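Local coordinates for protein glucose-6-phosphate isomerase (Chlamydia trachomatis D/UW-3/CX, PDB 6OTU) that catalyses the reversible isomerisation of glucose-6-phosphate to fructose-6-phosphate, at residues Glu61-Arg66 / Ala318-Trp323; Arg112-Asp117 / Ala289-Leu294; Ala135-Glu140 / Glu258-Trp263; Leu328-Thr333 / Thr396-Val401. All coordinates share one frame; numbering follows the deposited sequence.

Contact 1 (Glu61-Arg66 / Ala318-Trp323); sequences ERVDDR and AMLGVW
V63 lays its CG1 methyl over one face of the W323 indole, meeting the five-membered ring in a CH-pi contact with CG1 3.6 Å from the ring centroid. The approach lies 25° off the ring normal, so the methyl sits toward the rim, and the V63 and W323 side chains run past each other in opposite directions. The same methyl rests against L320, with V63 CG1 3.9 Å from L320 CD2; V63 CG1 thus touches two side chains about one helical turn apart. CG1 reaches both because it stands beside the backbone N of V63, anti to the carbonyl carbon (chi1 -68°). The W323 indole N-H also meets the backbone of the loop: NE1 lies 2.8 Å from R62 O, but the angle at the hydrogen is only 125° and the bond is weak. R62 is the centre of an inverse gamma turn, closed by a weak bond from V63 N to E61 O. Farther out, E61 OE1 accepts a hydrogen bond from N324, next along the helix, R62 NE is bound to I31 O, and V63 O receives R43. C67 and L23 also touch the W323 side chain. D64 is the N-cap of helix 65-77, its OD1 taking the N-H of C67. The gamma-turned loop E61-V63, just before that N-cap, thus packs on the side of helix 313-327, away from the substrate site.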
loop_
_atom_site.group_PDB
_atom_site.type_symbol
_atom_site.label_atom_id
_atom_site.label_comp_id
_atom_site.label_asym_id
_atom_site.label_seq_id
_atom_site.Cartn_x
_atom_site.Cartn_y
_atom_site.Cartn_z
ATOM N N GLU A 61 -0.192 16.301 17.440
ATOM C CA GLU A 61 -1.602 15.917 17.443
ATOM C C GLU A 61 -2.425 17.061 18.020
ATOM O O GLU A 61 -1.940 17.839 18.843
ATOM C CB GLU A 61 -1.851 14.659 18.281
ATOM C CG GLU A 61 -1.064 13.424 17.869
ATOM C CD GLU A 61 -1.752 12.625 16.797
ATOM O OE1 GLU A 61 -2.852 13.030 16.354
ATOM O OE2 GLU A 61 -1.180 11.595 16.378
ATOM N N ARG A 62 -3.679 17.164 17.575
ATOM C CA ARG A 62 -4.574 18.243 18.009
ATOM C C ARG A 62 -5.198 17.890 19.362
ATOM O O ARG A 62 -6.406 17.677 19.501
ATOM C CB ARG A 62 -5.644 18.505 16.957
ATOM C CG ARG A 62 -5.093 18.955 15.616
ATOM C CD ARG A 62 -6.186 19.518 14.711
ATOM N NE ARG A 62 -6.603 20.859 15.099
ATOM C CZ ARG A 62 -7.535 21.560 14.462
ATOM N NH1 ARG A 62 -8.149 21.023 13.416
ATOM N NH2 ARG A 62 -7.859 22.786 14.868
ATOM N N VAL A 63 -4.341 17.834 20.380
ATOM C CA VAL A 63 -4.757 17.496 21.738
ATOM C C VAL A 63 -4.088 18.459 22.712
ATOM O O VAL A 63 -2.954 18.901 22.491
ATOM C CB VAL A 63 -4.429 16.025 22.087
ATOM C CG1 VAL A 63 -5.294 15.075 21.262
ATOM C CG2 VAL A 63 -2.948 15.724 21.868
ATOM N N ASP A 64 -4.809 18.811 23.773
ATOM C CA ASP A 64 -4.292 19.597 24.886
ATOM C C ASP A 64 -4.582 18.837 26.179
ATOM O O ASP A 64 -5.143 17.733 26.156
ATOM C CB ASP A 64 -4.893 21.014 24.904
ATOM C CG ASP A 64 -6.431 21.010 24.896
ATOM O OD1 ASP A 64 -7.031 19.962 25.203
ATOM O OD2 ASP A 64 -7.045 22.062 24.602
ATOM N N ASP A 65 -4.204 19.442 27.317
ATOM C CA ASP A 65 -4.262 18.729 28.593
ATOM C C ASP A 65 -5.691 18.327 28.961
ATOM O O ASP A 65 -5.919 17.233 29.495
ATOM C CB ASP A 65 -3.625 19.601 29.684
ATOM C CG ASP A 65 -2.110 19.695 29.530
ATOM O OD1 ASP A 65 -1.559 18.994 28.641
ATOM O OD2 ASP A 65 -1.466 20.446 30.281
ATOM N N ARG A 66 -6.664 19.203 28.685
ATOM C CA ARG A 66 -8.073 18.892 28.927
ATOM C C ARG A 66 -8.485 17.627 28.185
ATOM O O ARG A 66 -9.092 16.714 28.760
ATOM C CB ARG A 66 -8.932 20.081 28.486
ATOM C CG ARG A 66 -10.419 19.959 28.761
ATOM C CD ARG A 66 -11.161 21.298 28.599
ATOM N NE ARG A 66 -11.181 21.769 27.212
ATOM C CZ ARG A 66 -12.288 22.069 26.541
ATOM N NH1 ARG A 66 -13.470 21.941 27.132
ATOM N NH2 ARG A 66 -12.214 22.497 25.284
ATOM N N ALA A 318 -3.607 4.122 20.854
ATOM C CA ALA A 318 -5.002 3.746 20.642
ATOM C C ALA A 318 -5.949 4.915 20.912
ATOM O O ALA A 318 -6.852 5.183 20.110
ATOM C CB ALA A 318 -5.369 2.550 21.515
ATOM N N MET A 319 -5.757 5.633 22.033
ATOM C CA MET A 319 -6.704 6.696 22.387
ATOM C C MET A 319 -6.547 7.920 21.483
ATOM O O MET A 319 -7.546 8.554 21.104
ATOM C CB MET A 319 -6.548 7.083 23.861
ATOM C CG MET A 319 -6.787 5.936 24.815
ATOM S SD MET A 319 -8.346 5.074 24.521
ATOM C CE MET A 319 -9.499 6.380 24.945
ATOM N N LEU A 320 -5.311 8.260 21.103
ATOM C CA LEU A 320 -5.115 9.299 20.088
ATOM C C LEU A 320 -5.773 8.908 18.763
ATOM O O LEU A 320 -6.321 9.761 18.053
ATOM C CB LEU A 320 -3.622 9.556 19.892
ATOM C CG LEU A 320 -2.890 10.243 21.055
ATOM C CD1 LEU A 320 -1.385 10.157 20.883
ATOM C CD2 LEU A 320 -3.344 11.700 21.190
ATOM N N GLY A 321 -5.740 7.622 18.410
ATOM C CA GLY A 321 -6.451 7.190 17.210
ATOM C C GLY A 321 -7.955 7.355 17.342
ATOM O O GLY A 321 -8.626 7.788 16.404
ATOM N N VAL A 322 -8.496 7.024 18.520
ATOM C CA VAL A 322 -9.924 7.189 18.791
ATOM C C VAL A 322 -10.306 8.664 18.727
ATOM O O VAL A 322 -11.361 9.025 18.190
ATOM C CB VAL A 322 -10.274 6.569 20.162
ATOM C CG1 VAL A 322 -11.608 7.084 20.682
ATOM C CG2 VAL A 322 -10.234 5.046 20.105
ATOM N N TRP A 323 -9.443 9.538 19.266
ATOM C CA TRP A 323 -9.640 10.985 19.133
ATOM C C TRP A 323 -9.735 11.392 17.671
ATOM O O TRP A 323 -10.692 12.056 17.263
ATOM C CB TRP A 323 -8.506 11.735 19.832
ATOM C CG TRP A 323 -8.476 13.230 19.631
ATOM C CD1 TRP A 323 -7.558 13.942 18.904
ATOM C CD2 TRP A 323 -9.362 14.208 20.217
ATOM N NE1 TRP A 323 -7.828 15.284 18.982
ATOM C CE2 TRP A 323 -8.929 15.480 19.777
ATOM C CE3 TRP A 323 -10.488 14.128 21.053
ATOM C CZ2 TRP A 323 -9.584 16.665 20.136
ATOM C CZ3 TRP A 323 -11.141 15.315 21.414
ATOM C CH2 TRP A 323 -10.681 16.563 20.956
#

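Contact 2 (Arg112-Asp117 / Ala289-Leu294); sequences RAWVRD and AFIEFL
W114 brings the six-membered part of its indole against two side chains of helix 287-303. Its CH2 is 3.9 Å from I291 CD1, where the two side chains cross at about a right angle, and its CZ2 lies 3.9 Å from L294 CD1. The indole swings toward the helix because CG is held between the backbone N and the carbonyl carbon (chi1 64°). That torsion also sets the ring beneath its neighbour: V115 CG1 stands 3.8 Å above the plane, over the centre. From there V115 CG1 reaches across to L294 CB at 4.1 Å. L294 is therefore met by three residues, for R112 CB lies 4.1 Å from its CB. A type I turn from A113 to R116 presents W114 and V115 together. The rest of R112 bends away at chi2 and carries its guanidinium to a hydrogen bond with T273 and to two acids. The other neighbours of W114 include K132 and A135 of helix 122-148, which places the indole between two helices. Between the two segments the contact is apolar, without a hydrogen bond; R112 adds a polar tie through salt bridges to D301, further along the same helix 287-303, and to E477 of helix 466-487.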
loop_
_atom_site.group_PDB
_atom_site.type_symbol
_atom_site.label_atom_id
_atom_site.label_comp_id
_atom_site.label_asym_id
_atom_site.label_seq_id
_atom_site.Cartn_x
_atom_site.Cartn_y
_atom_site.Cartn_z
ATOM N N ARG A 112 4.910 -15.666 23.399
ATOM C CA ARG A 112 6.202 -15.120 23.796
ATOM C C ARG A 112 6.329 -14.876 25.296
ATOM O O ARG A 112 7.430 -14.546 25.759
ATOM C CB ARG A 112 6.501 -13.808 23.037
ATOM C CG ARG A 112 5.516 -12.639 23.284
ATOM C CD ARG A 112 4.386 -12.610 22.230
ATOM N NE ARG A 112 3.679 -11.328 22.208
ATOM C CZ ARG A 112 2.946 -10.873 21.189
ATOM N NH1 ARG A 112 2.783 -11.593 20.076
ATOM N NH2 ARG A 112 2.346 -9.690 21.292
ATOM N N ALA A 113 5.245 -15.030 26.065
ATOM C CA ALA A 113 5.295 -14.752 27.500
ATOM C C ALA A 113 6.363 -15.584 28.210
ATOM O O ALA A 113 6.897 -15.162 29.244
ATOM C CB ALA A 113 3.913 -14.990 28.125
ATOM N N TRP A 114 6.710 -16.751 27.659
ATOM C CA TRP A 114 7.609 -17.667 28.350
ATOM C C TRP A 114 9.055 -17.196 28.369
ATOM O O TRP A 114 9.859 -17.818 29.068
ATOM C CB TRP A 114 7.553 -19.056 27.722
ATOM C CG TRP A 114 8.035 -19.088 26.302
ATOM C CD1 TRP A 114 7.281 -18.885 25.172
ATOM C CD2 TRP A 114 9.374 -19.344 25.851
ATOM N NE1 TRP A 114 8.076 -18.981 24.052
ATOM C CE2 TRP A 114 9.360 -19.275 24.437
ATOM C CE3 TRP A 114 10.581 -19.630 26.500
ATOM C CZ2 TRP A 114 10.514 -19.478 23.663
ATOM C CZ3 TRP A 114 11.734 -19.830 25.726
ATOM C CH2 TRP A 114 11.684 -19.755 24.326
ATOM N N VAL A 115 9.417 -16.141 27.625
ATOM C CA VAL A 115 10.804 -15.686 27.674
ATOM C C VAL A 115 11.078 -14.764 28.851
ATOM O O VAL A 115 12.240 -14.408 29.082
ATOM C CB VAL A 115 11.271 -14.962 26.399
ATOM C CG1 VAL A 115 10.977 -15.799 25.189
ATOM C CG2 VAL A 115 10.633 -13.595 26.310
ATOM N N ARG A 116 10.052 -14.361 29.597
ATOM C CA ARG A 116 10.242 -13.642 30.849
ATOM C C ARG A 116 9.294 -14.221 31.882
ATOM O O ARG A 116 8.134 -14.502 31.575
ATOM C CB ARG A 116 10.009 -12.127 30.694
ATOM C CG ARG A 116 8.760 -11.737 29.914
ATOM C CD ARG A 116 8.845 -10.280 29.455
ATOM N NE ARG A 116 8.751 -9.329 30.564
ATOM C CZ ARG A 116 9.316 -8.125 30.580
ATOM N NH1 ARG A 116 9.163 -7.334 31.634
ATOM N NH2 ARG A 116 10.039 -7.711 29.547
ATOM N N ASP A 117 9.799 -14.403 33.099
ATOM C CA ASP A 117 9.015 -15.013 34.169
ATOM C C ASP A 117 7.630 -14.390 34.265
ATOM O O ASP A 117 7.470 -13.168 34.184
ATOM C CB ASP A 117 9.742 -14.859 35.503
ATOM C CG ASP A 117 10.970 -15.720 35.587
ATOM O OD1 ASP A 117 11.023 -16.746 34.879
ATOM O OD2 ASP A 117 11.888 -15.368 36.354
ATOM N N ALA A 289 18.169 -15.047 17.015
ATOM C CA ALA A 289 17.518 -13.832 16.535
ATOM C C ALA A 289 16.007 -13.904 16.736
ATOM O O ALA A 289 15.373 -12.894 17.078
ATOM C CB ALA A 289 17.863 -13.588 15.064
ATOM N N PHE A 290 15.413 -15.092 16.550
ATOM C CA PHE A 290 13.978 -15.234 16.810
ATOM C C PHE A 290 13.656 -15.039 18.293
ATOM O O PHE A 290 12.634 -14.434 18.639
ATOM C CB PHE A 290 13.471 -16.589 16.309
ATOM C CG PHE A 290 12.033 -16.862 16.650
ATOM C CD1 PHE A 290 11.012 -16.146 16.042
ATOM C CD2 PHE A 290 11.696 -17.835 17.576
ATOM C CE1 PHE A 290 9.675 -16.398 16.356
ATOM C CE2 PHE A 290 10.356 -18.099 17.893
ATOM C CZ PHE A 290 9.352 -17.377 17.284
ATOM N N ILE A 291 14.530 -15.508 19.187
ATOM C CA ILE A 291 14.307 -15.294 20.614
ATOM C C ILE A 291 14.382 -13.802 20.964
ATOM O O ILE A 291 13.597 -13.297 21.782
ATOM C CB ILE A 291 15.310 -16.132 21.430
ATOM C CG1 ILE A 291 15.070 -17.629 21.187
ATOM C CG2 ILE A 291 15.235 -15.777 22.917
ATOM C CD1 ILE A 291 13.643 -18.034 21.393
ATOM N N GLU A 292 15.334 -13.075 20.368
ATOM C CA GLU A 292 15.411 -11.636 20.605
ATOM C C GLU A 292 14.139 -10.945 20.144
ATOM O O GLU A 292 13.634 -10.037 20.818
ATOM C CB GLU A 292 16.618 -11.038 19.890
ATOM C CG GLU A 292 17.937 -11.549 20.394
ATOM C CD GLU A 292 19.099 -10.945 19.641
ATOM O OE1 GLU A 292 20.256 -11.322 19.942
ATOM O OE2 GLU A 292 18.853 -10.097 18.749
ATOM N N PHE A 293 13.620 -11.362 18.986
ATOM C CA PHE A 293 12.331 -10.884 18.494
ATOM C C PHE A 293 11.214 -11.155 19.503
ATOM O O PHE A 293 10.372 -10.282 19.750
ATOM C CB PHE A 293 12.062 -11.565 17.149
ATOM C CG PHE A 293 10.644 -11.478 16.652
ATOM C CD1 PHE A 293 10.088 -10.263 16.280
ATOM C CD2 PHE A 293 9.899 -12.635 16.476
ATOM C CE1 PHE A 293 8.788 -10.189 15.760
ATOM C CE2 PHE A 293 8.607 -12.580 15.984
ATOM C CZ PHE A 293 8.043 -11.345 15.617
ATOM N N LEU A 294 11.196 -12.362 20.100
ATOM C CA LEU A 294 10.191 -12.683 21.116
ATOM C C LEU A 294 10.362 -11.823 22.364
ATOM O O LEU A 294 9.367 -11.375 22.950
ATOM C CB LEU A 294 10.245 -14.172 21.503
ATOM C CG LEU A 294 9.877 -15.263 20.487
ATOM C CD1 LEU A 294 9.704 -16.660 21.143
ATOM C CD2 LEU A 294 8.646 -14.874 19.644
#

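Contact 3 (Ala135-Glu140 / Glu258-Trp263); sequences ALRLAE and EVFHLW
Helix 135-140 and strand 258-262 run nearly antiparallel, at 152° between their N-to-C directions, with their axes 9.7 Å apart at closest approach. R137 spans much of that gap. Its NH1 lies 3.0 Å from V259 O in a nearly straight hydrogen bond (168° at the hydrogen), and 2.9 Å from E258 OE1 in a salt bridge. Both oxygens meet the guanidinium at its edge, near its plane, whereas the E258 carboxylate is turned almost perpendicular to it. The bend of the arginine at chi3 (55°) helps direct the group to this strand edge. E258 OE1 accepts the V259 N-H through its anti lone pair, and is also bridged to K253. Next to the charged pair, the F260 ring reaches the helix, its CE1 3.8 Å from L138 CA and its CD1 4.0 Å from R137 NH2. F141 meets the F260 ring edge-to-face, and M275 and V279 of helix 275-285 touch both F260 and L138. Strand 258-262 is an outermost strand of the five-stranded parallel sheet, here covered by helix 122-148. With E134 bridged to R137 NH2, the arginine has an acid at each terminal nitrogen, and its positive charge is probably well compensated beside the apolar layer.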
loop_
_atom_site.group_PDB
_atom_site.type_symbol
_atom_site.label_atom_id
_atom_site.label_comp_id
_atom_site.label_asym_id
_atom_site.label_seq_id
_atom_site.Cartn_x
_atom_site.Cartn_y
_atom_site.Cartn_z
ATOM N N ALA A 135 9.514 -23.981 20.445
ATOM C CA ALA A 135 10.748 -23.245 20.180
ATOM C C ALA A 135 11.985 -24.127 20.359
ATOM O O ALA A 135 12.927 -24.050 19.563
ATOM C CB ALA A 135 10.823 -22.028 21.094
ATOM N N LEU A 136 12.011 -24.974 21.390
ATOM C CA LEU A 136 13.167 -25.848 21.520
ATOM C C LEU A 136 13.182 -26.896 20.416
ATOM O O LEU A 136 14.259 -27.306 19.962
ATOM C CB LEU A 136 13.210 -26.497 22.905
ATOM C CG LEU A 136 13.072 -25.496 24.060
ATOM C CD1 LEU A 136 12.393 -26.140 25.265
ATOM C CD2 LEU A 136 14.411 -24.842 24.443
ATOM N N ARG A 137 12.008 -27.315 19.947
ATOM C CA ARG A 137 11.989 -28.165 18.769
ATOM C C ARG A 137 12.486 -27.404 17.551
ATOM O O ARG A 137 13.132 -27.993 16.683
ATOM C CB ARG A 137 10.585 -28.720 18.541
ATOM C CG ARG A 137 10.171 -29.727 19.605
ATOM C CD ARG A 137 8.784 -30.268 19.356
ATOM N NE ARG A 137 8.695 -30.837 18.022
ATOM C CZ ARG A 137 7.892 -30.379 17.069
ATOM N NH1 ARG A 137 7.890 -30.966 15.881
ATOM N NH2 ARG A 137 7.092 -29.351 17.303
ATOM N N LEU A 138 12.227 -26.094 17.493
ATOM C CA LEU A 138 12.722 -25.271 16.393
ATOM C C LEU A 138 14.241 -25.166 16.435
ATOM O O LEU A 138 14.914 -25.379 15.420
ATOM C CB LEU A 138 12.080 -23.878 16.441
ATOM C CG LEU A 138 12.476 -22.852 15.379
ATOM C CD1 LEU A 138 12.038 -23.304 14.000
ATOM C CD2 LEU A 138 11.900 -21.469 15.704
ATOM N N ALA A 139 14.801 -24.843 17.604
ATOM C CA ALA A 139 16.254 -24.767 17.729
ATOM C C ALA A 139 16.920 -26.058 17.265
ATOM O O ALA A 139 17.904 -26.021 16.519
ATOM C CB ALA A 139 16.645 -24.450 19.171
ATOM N N GLU A 140 16.378 -27.210 17.678
ATOM C CA GLU A 140 16.903 -28.494 17.222
ATOM C C GLU A 140 16.781 -28.632 15.714
ATOM O O GLU A 140 17.689 -29.145 15.048
ATOM C CB GLU A 140 16.146 -29.638 17.889
ATOM C CG GLU A 140 16.726 -30.170 19.167
ATOM C CD GLU A 140 15.857 -31.273 19.754
ATOM O OE1 GLU A 140 14.799 -31.581 19.155
ATOM O OE2 GLU A 140 16.236 -31.837 20.806
ATOM N N GLU A 258 8.834 -32.235 8.917
ATOM C CA GLU A 258 8.581 -31.824 10.289
ATOM C C GLU A 258 7.269 -31.058 10.298
ATOM O O GLU A 258 6.814 -30.556 9.263
ATOM C CB GLU A 258 9.730 -30.972 10.859
ATOM C CG GLU A 258 9.639 -30.622 12.357
ATOM C CD GLU A 258 9.463 -31.832 13.263
ATOM O OE1 GLU A 258 8.336 -32.352 13.360
ATOM O OE2 GLU A 258 10.449 -32.263 13.896
ATOM N N VAL A 259 6.656 -30.990 11.477
ATOM C CA VAL A 259 5.381 -30.310 11.657
ATOM C C VAL A 259 5.472 -29.479 12.929
ATOM O O VAL A 259 5.773 -30.018 14.000
ATOM C CB VAL A 259 4.199 -31.294 11.746
ATOM C CG1 VAL A 259 2.914 -30.547 12.142
ATOM C CG2 VAL A 259 4.032 -32.077 10.425
ATOM N N PHE A 260 5.216 -28.173 12.815
ATOM C CA PHE A 260 5.156 -27.266 13.958
ATOM C C PHE A 260 3.713 -26.816 14.172
ATOM O O PHE A 260 2.892 -26.830 13.256
ATOM C CB PHE A 260 6.088 -26.052 13.762
ATOM C CG PHE A 260 7.551 -26.416 13.667
ATOM C CD1 PHE A 260 8.332 -26.523 14.813
ATOM C CD2 PHE A 260 8.144 -26.672 12.425
ATOM C CE1 PHE A 260 9.690 -26.863 14.724
ATOM C CE2 PHE A 260 9.490 -27.019 12.321
ATOM C CZ PHE A 260 10.267 -27.119 13.477
ATOM N N HIS A 261 3.406 -26.410 15.397
ATOM C CA HIS A 261 2.036 -26.117 15.791
ATOM C C HIS A 261 1.879 -24.685 16.282
ATOM O O HIS A 261 2.763 -24.137 16.953
ATOM C CB HIS A 261 1.566 -27.057 16.910
ATOM C CG HIS A 261 1.712 -28.506 16.589
ATOM N ND1 HIS A 261 2.386 -29.381 17.411
ATOM C CD2 HIS A 261 1.267 -29.238 15.542
ATOM C CE1 HIS A 261 2.352 -30.592 16.884
ATOM N NE2 HIS A 261 1.682 -30.532 15.747
ATOM N N LEU A 262 0.740 -24.098 15.944
ATOM C CA LEU A 262 0.082 -23.064 16.723
ATOM C C LEU A 262 -1.215 -23.682 17.254
ATOM O O LEU A 262 -1.404 -24.895 17.194
ATOM C CB LEU A 262 -0.132 -21.804 15.878
ATOM C CG LEU A 262 -1.086 -21.867 14.679
ATOM C CD1 LEU A 262 -1.637 -20.470 14.396
ATOM C CD2 LEU A 262 -0.409 -22.450 13.418
ATOM N N TRP A 263 -2.114 -22.857 17.784
ATOM C CA TRP A 263 -3.348 -23.352 18.393
ATOM C C TRP A 263 -4.504 -22.432 18.013
ATOM O O TRP A 263 -4.310 -21.379 17.398
ATOM C CB TRP A 263 -3.177 -23.497 19.920
ATOM C CG TRP A 263 -2.008 -24.393 20.201
ATOM C CD1 TRP A 263 -2.032 -25.751 20.344
ATOM C CD2 TRP A 263 -0.628 -24.009 20.266
ATOM N NE1 TRP A 263 -0.757 -26.230 20.518
ATOM C CE2 TRP A 263 0.121 -25.181 20.476
ATOM C CE3 TRP A 263 0.044 -22.787 20.170
ATOM C CZ2 TRP A 263 1.507 -25.164 20.600
ATOM C CZ3 TRP A 263 1.424 -22.775 20.287
ATOM C CH2 TRP A 263 2.138 -23.953 20.502
#

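Contact 4 (Leu328-Thr333 / Thr396-Val401); sequences LGYPTT and TDIVPV
Y330 and I398 lie side by side and point the same way, the I398 CG2 methyl standing over the centre of the tyrosine ring. This CH-pi contact is close to the ring normal (14° off), with CG2 3.6 Å from the centroid. On the opposite face the ring rests on L328 CB, so it is held between two aliphatic groups. The CG2 branch of I398 lies opposite the backbone N, which sets it over the ring while CB touches the rim, 3.5 Å from Y330 CE1. P400 crosses the tyrosine obliquely instead, its CG 3.4 Å from Y330 CD2. These residues sit where two neighbouring parallel strands of the mixed six-stranded sheet begin, 332-337 and 401-406, and P400 is already joined to A334 by a backbone hydrogen bond. At these strand starts, P400 CD packs 3.2 Å from T332 O, and T333 CA makes a CA-H...O contact with P400 O. One water links the two segments, giving a hydrogen to I398 O at 2.7 Å and lying 2.9 Å from T332 OG1; that hydroxyl also has a weak bond with W377 and abuts V399 CG1. The second subunit comes close here: D397 forms salt bridges with its R325 and R371, and P331 packs on P331 of that subunit.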
loop_
_atom_site.group_PDB
_atom_site.type_symbol
_atom_site.label_atom_id
_atom_site.label_comp_id
_atom_site.label_asym_id
_atom_site.label_seq_id
_atom_site.Cartn_x
_atom_site.Cartn_y
_atom_site.Cartn_z
ATOM N N LEU A 328 -12.736 13.669 15.932
ATOM C CA LEU A 328 -12.470 14.637 14.870
ATOM C C LEU A 328 -13.009 14.191 13.522
ATOM O O LEU A 328 -13.125 15.019 12.608
ATOM C CB LEU A 328 -10.967 14.899 14.748
ATOM C CG LEU A 328 -10.336 15.548 15.975
ATOM C CD1 LEU A 328 -8.951 16.027 15.599
ATOM C CD2 LEU A 328 -11.211 16.685 16.522
ATOM N N GLY A 329 -13.297 12.898 13.376
ATOM C CA GLY A 329 -13.963 12.371 12.207
ATOM C C GLY A 329 -13.088 11.981 11.036
ATOM O O GLY A 329 -13.604 11.858 9.923
ATOM N N TYR A 330 -11.794 11.774 11.230
ATOM C CA TYR A 330 -10.954 11.429 10.087
ATOM C C TYR A 330 -11.072 9.933 9.801
ATOM O O TYR A 330 -10.793 9.123 10.689
ATOM C CB TYR A 330 -9.503 11.828 10.341
ATOM C CG TYR A 330 -9.317 13.270 10.813
ATOM C CD1 TYR A 330 -9.977 14.324 10.182
ATOM C CD2 TYR A 330 -8.474 13.575 11.901
ATOM C CE1 TYR A 330 -9.803 15.647 10.614
ATOM C CE2 TYR A 330 -8.288 14.886 12.323
ATOM C CZ TYR A 330 -8.956 15.909 11.682
ATOM O OH TYR A 330 -8.786 17.198 12.113
ATOM N N PRO A 331 -11.478 9.530 8.594
ATOM C CA PRO A 331 -11.748 8.109 8.328
ATOM C C PRO A 331 -10.523 7.262 7.982
ATOM O O PRO A 331 -10.682 6.051 7.778
ATOM C CB PRO A 331 -12.727 8.168 7.143
ATOM C CG PRO A 331 -12.330 9.433 6.399
ATOM C CD PRO A 331 -11.806 10.400 7.448
ATOM N N THR A 332 -9.315 7.823 7.898
ATOM C CA THR A 332 -8.129 7.034 7.579
ATOM C C THR A 332 -6.992 7.390 8.526
ATOM O O THR A 332 -7.065 8.367 9.269
ATOM C CB THR A 332 -7.633 7.219 6.125
ATOM O OG1 THR A 332 -6.887 8.444 6.001
ATOM C CG2 THR A 332 -8.776 7.191 5.115
ATOM N N THR A 333 -5.946 6.554 8.494
ATOM C CA THR A 333 -4.659 6.782 9.142
ATOM C C THR A 333 -3.573 6.294 8.197
ATOM O O THR A 333 -3.627 5.149 7.735
ATOM C CB THR A 333 -4.518 6.032 10.487
ATOM O OG1 THR A 333 -5.589 6.374 11.363
ATOM C CG2 THR A 333 -3.218 6.422 11.172
ATOM N N THR A 396 -8.040 18.188 0.045
ATOM C CA THR A 396 -9.238 18.650 0.730
ATOM C C THR A 396 -9.561 17.865 2.008
ATOM O O THR A 396 -10.458 18.268 2.750
ATOM C CB THR A 396 -10.439 18.602 -0.243
ATOM O OG1 THR A 396 -10.594 17.278 -0.764
ATOM C CG2 THR A 396 -10.221 19.544 -1.422
ATOM N N ASP A 397 -8.854 16.779 2.309
ATOM C CA ASP A 397 -9.225 15.901 3.416
ATOM C C ASP A 397 -8.032 15.705 4.346
ATOM O O ASP A 397 -6.928 15.395 3.887
ATOM C CB ASP A 397 -9.708 14.522 2.927
ATOM C CG ASP A 397 -10.954 14.587 2.038
ATOM O OD1 ASP A 397 -11.075 15.480 1.171
ATOM O OD2 ASP A 397 -11.804 13.692 2.178
ATOM N N ILE A 398 -8.268 15.839 5.652
ATOM C CA ILE A 398 -7.214 15.606 6.633
ATOM C C ILE A 398 -6.941 14.113 6.752
ATOM O O ILE A 398 -7.867 13.296 6.856
ATOM C CB ILE A 398 -7.608 16.212 7.983
ATOM C CG1 ILE A 398 -7.817 17.726 7.829
ATOM C CG2 ILE A 398 -6.566 15.844 9.073
ATOM C CD1 ILE A 398 -6.620 18.461 7.282
ATOM N N VAL A 399 -5.664 13.750 6.705
ATOM C CA VAL A 399 -5.189 12.387 6.937
ATOM C C VAL A 399 -4.229 12.407 8.121
ATOM O O VAL A 399 -3.121 12.954 8.014
ATOM C CB VAL A 399 -4.492 11.809 5.695
ATOM C CG1 VAL A 399 -3.978 10.406 6.001
ATOM C CG2 VAL A 399 -5.429 11.808 4.493
ATOM N N PRO A 400 -4.622 11.857 9.267
ATOM C CA PRO A 400 -3.676 11.707 10.394
ATOM C C PRO A 400 -2.545 10.737 10.058
ATOM O O PRO A 400 -2.764 9.696 9.433
ATOM C CB PRO A 400 -4.550 11.151 11.529
ATOM C CG PRO A 400 -6.002 11.383 11.060
ATOM C CD PRO A 400 -5.985 11.395 9.574
ATOM N N VAL A 401 -1.328 11.073 10.489
ATOM C CA VAL A 401 -0.134 10.310 10.137
ATOM C C VAL A 401 0.519 9.754 11.397
ATOM O O VAL A 401 0.607 10.436 12.423
ATOM C CB VAL A 401 0.884 11.164 9.343
ATOM C CG1 VAL A 401 2.277 10.517 9.340
ATOM C CG2 VAL A 401 0.422 11.357 7.933
HETATM O O HOH W 1 -8.535 10.720 6.605
#

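Overall arrangement
Following the chain from the N terminus, the residues leading into helix 65-77 open the longest loop, which contact 1 closes on helix 313-327. Contact 2 is nested within it, running from the end of helix 110-113 and the turn there to helix 287-303, and contact 3 is nested again inside contact 2, from helix 122-148 to the edge strand of the five-stranded parallel sheet. Contact 4 follows in series, joining the starts of two strands of the mixed sheet. None cross. In space they form two pairs: contacts 2 and 3 touch through W114 on A135 and F290 on L138, and contacts 1 and 4 touch where helix 313-327 ends, with contacts 3 and 4 on opposite sides of the chain's centre.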